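Local structure of beta-carbonic anhydrase (Methanothermobacter thermautotrophicus, 1G5C) at residues 27-32 against 43-48. The protein catalyses the reversible hydration of carbon dioxide to bicarbonate as a zinc-dependent, cab-type beta-class carbonic anhydrase. Residues are numbered along the deposited sequence; the frame is centred on the assembly and turned at random.
Sequences LCIITC and RALGIG. With ZN (zinc ion), chain G.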
loop_
_atom_site.group_PDB
_atom_site.type_symbol
_atom_site.label_atom_id
_atom_site.label_comp_id
_atom_site.label_asym_id
_atom_site.label_seq_id
_atom_site.Cartn_x
_atom_site.Cartn_y
_atom_site.Cartn_z
ATOM N N LEU A 27 3.910 13.294 -5.086
ATOM C CA LEU A 27 4.375 11.970 -5.504
ATOM C C LEU A 27 3.669 10.716 -4.978
ATOM O O LEU A 27 3.273 10.635 -3.806
ATOM C CB LEU A 27 5.838 11.836 -5.075
ATOM C CG LEU A 27 7.065 11.821 -5.968
ATOM C CD1 LEU A 27 8.235 12.505 -5.259
ATOM C CD2 LEU A 27 7.419 10.385 -6.279
ATOM N N CYS A 28 3.557 9.714 -5.842
ATOM C CA CYS A 28 3.008 8.425 -5.428
ATOM C C CYS A 28 3.984 7.393 -5.963
ATOM O O CYS A 28 4.293 7.383 -7.165
ATOM C CB CYS A 28 1.631 8.147 -6.015
ATOM S SG CYS A 28 1.082 6.459 -5.568
ATOM N N ILE A 29 4.485 6.541 -5.073
ATOM C CA ILE A 29 5.432 5.497 -5.448
ATOM C C ILE A 29 4.710 4.147 -5.385
ATOM O O ILE A 29 3.996 3.844 -4.413
ATOM C CB ILE A 29 6.644 5.419 -4.460
ATOM C CG1 ILE A 29 7.331 6.781 -4.297
ATOM C CG2 ILE A 29 7.638 4.379 -4.948
ATOM C CD1 ILE A 29 8.117 7.245 -5.509
ATOM N N ILE A 30 4.887 3.338 -6.421
ATOM C CA ILE A 30 4.304 2.003 -6.448
ATOM C C ILE A 30 5.495 1.032 -6.490
ATOM O O ILE A 30 6.333 1.102 -7.398
ATOM C CB ILE A 30 3.409 1.797 -7.697
ATOM C CG1 ILE A 30 2.183 2.711 -7.606
ATOM C CG2 ILE A 30 2.953 0.346 -7.783
ATOM C CD1 ILE A 30 1.355 2.806 -8.881
ATOM N N THR A 31 5.591 0.148 -5.502
ATOM C CA THR A 31 6.695 -0.795 -5.479
ATOM C C THR A 31 6.321 -2.142 -4.854
ATOM O O THR A 31 5.129 -2.439 -4.648
ATOM C CB THR A 31 7.945 -0.159 -4.787
ATOM O OG1 THR A 31 9.099 -0.994 -5.013
ATOM C CG2 THR A 31 7.697 0.044 -3.266
ATOM N N CYS A 32 7.324 -2.965 -4.568
ATOM C CA CYS A 32 7.078 -4.303 -4.044
ATOM C C CYS A 32 7.133 -4.385 -2.521
ATOM O O CYS A 32 7.677 -3.496 -1.861
ATOM C CB CYS A 32 8.086 -5.293 -4.671
ATOM S SG CYS A 32 7.818 -7.043 -4.237
ATOM N N ARG A 43 16.061 6.051 1.022
ATOM C CA ARG A 43 17.367 6.717 0.875
ATOM C C ARG A 43 17.753 6.800 -0.609
ATOM O O ARG A 43 18.266 7.810 -1.076
ATOM C CB ARG A 43 18.453 5.945 1.649
ATOM C CG ARG A 43 18.630 6.340 3.147
ATOM C CD ARG A 43 17.414 6.019 3.993
ATOM N NE ARG A 43 16.399 7.078 3.990
ATOM C CZ ARG A 43 15.255 7.000 4.669
ATOM N NH1 ARG A 43 14.988 5.913 5.393
ATOM N NH2 ARG A 43 14.387 8.005 4.648
ATOM N N ALA A 44 17.479 5.741 -1.356
ATOM C CA ALA A 44 17.830 5.721 -2.769
ATOM C C ALA A 44 17.055 6.791 -3.577
ATOM O O ALA A 44 17.578 7.344 -4.544
ATOM C CB ALA A 44 17.585 4.308 -3.346
ATOM N N LEU A 45 15.826 7.086 -3.168
ATOM C CA LEU A 45 14.998 8.082 -3.851
ATOM C C LEU A 45 15.104 9.462 -3.222
ATOM O O LEU A 45 14.505 10.415 -3.725
ATOM C CB LEU A 45 13.515 7.664 -3.838
ATOM C CG LEU A 45 13.127 6.372 -4.574
ATOM C CD1 LEU A 45 11.716 5.990 -4.175
ATOM C CD2 LEU A 45 13.239 6.546 -6.083
ATOM N N GLY A 46 15.840 9.569 -2.116
ATOM C CA GLY A 46 15.982 10.851 -1.446
ATOM C C GLY A 46 14.662 11.249 -0.815
ATOM O O GLY A 46 14.329 12.420 -0.718
ATOM N N ILE A 47 13.905 10.260 -0.370
ATOM C CA ILE A 47 12.602 10.504 0.221
ATOM C C ILE A 47 12.557 10.347 1.743
ATOM O O ILE A 47 13.332 9.593 2.326
ATOM C CB ILE A 47 11.577 9.582 -0.458
ATOM C CG1 ILE A 47 11.329 10.106 -1.878
ATOM C CG2 ILE A 47 10.299 9.493 0.359
ATOM C CD1 ILE A 47 10.340 9.296 -2.692
ATOM N N GLY A 48 11.679 11.113 2.379
ATOM C CA GLY A 48 11.529 11.036 3.819
ATOM C C GLY A 48 10.061 11.123 4.195
ATOM O O GLY A 48 9.176 11.092 3.332
HETATM ZN ZN ZN G . 9.731 -8.032 -5.318
HETATM O O HOH W 1 10.574 -9.439 -4.123
#
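Ile-29 meets Leu-45 and Ile-47 through methyls, with no ring or other flat group from either segment between them; the one flat side chain here, the guanidinium of Arg-43, stays far from the strand. Its NH2 gives a weak, bent hydrogen bond to Ile-47 O (3.0 Å, N-H...O angle 125°), while NH1 forms a salt bridge with Asp-39 of its own chain and NH2 another with Asp-39 of the second subunit. In the apolar contact, Ile-29 CD1 faces two methyls, Leu-45 CD1 at 4.0 Å and Ile-47 CD1 at 4.1 Å, each approached tip to tip. In Ile-29, chi1 -54° sets CG1 beside the backbone N and chi2 -71° turns CD1 to the two partner methyls. The CA atoms of Ile-29 and Leu-45 stand 10.0 Å apart, and no hydrogen bond crosses. Gly-46, at positive phi, closes the helix in a Schellman motif, Gly-46 N bonding to Arg-43 O at 3.2 Å; the chain then turns so that Ile-47 joins Leu-45 against the strand. Ile-47 also packs on Ile-38 of the second subunit. At the far end of the strand, Cys-32 SG binds zinc at 2.4 Å, with His-87, Cys-90 and a water completing the site. The contact packs the strand against the last turn of helix 40-45 and the loop that follows, within a beta-alpha-beta unit completed by parallel strand 53-57, whose first strand leads into the zinc site.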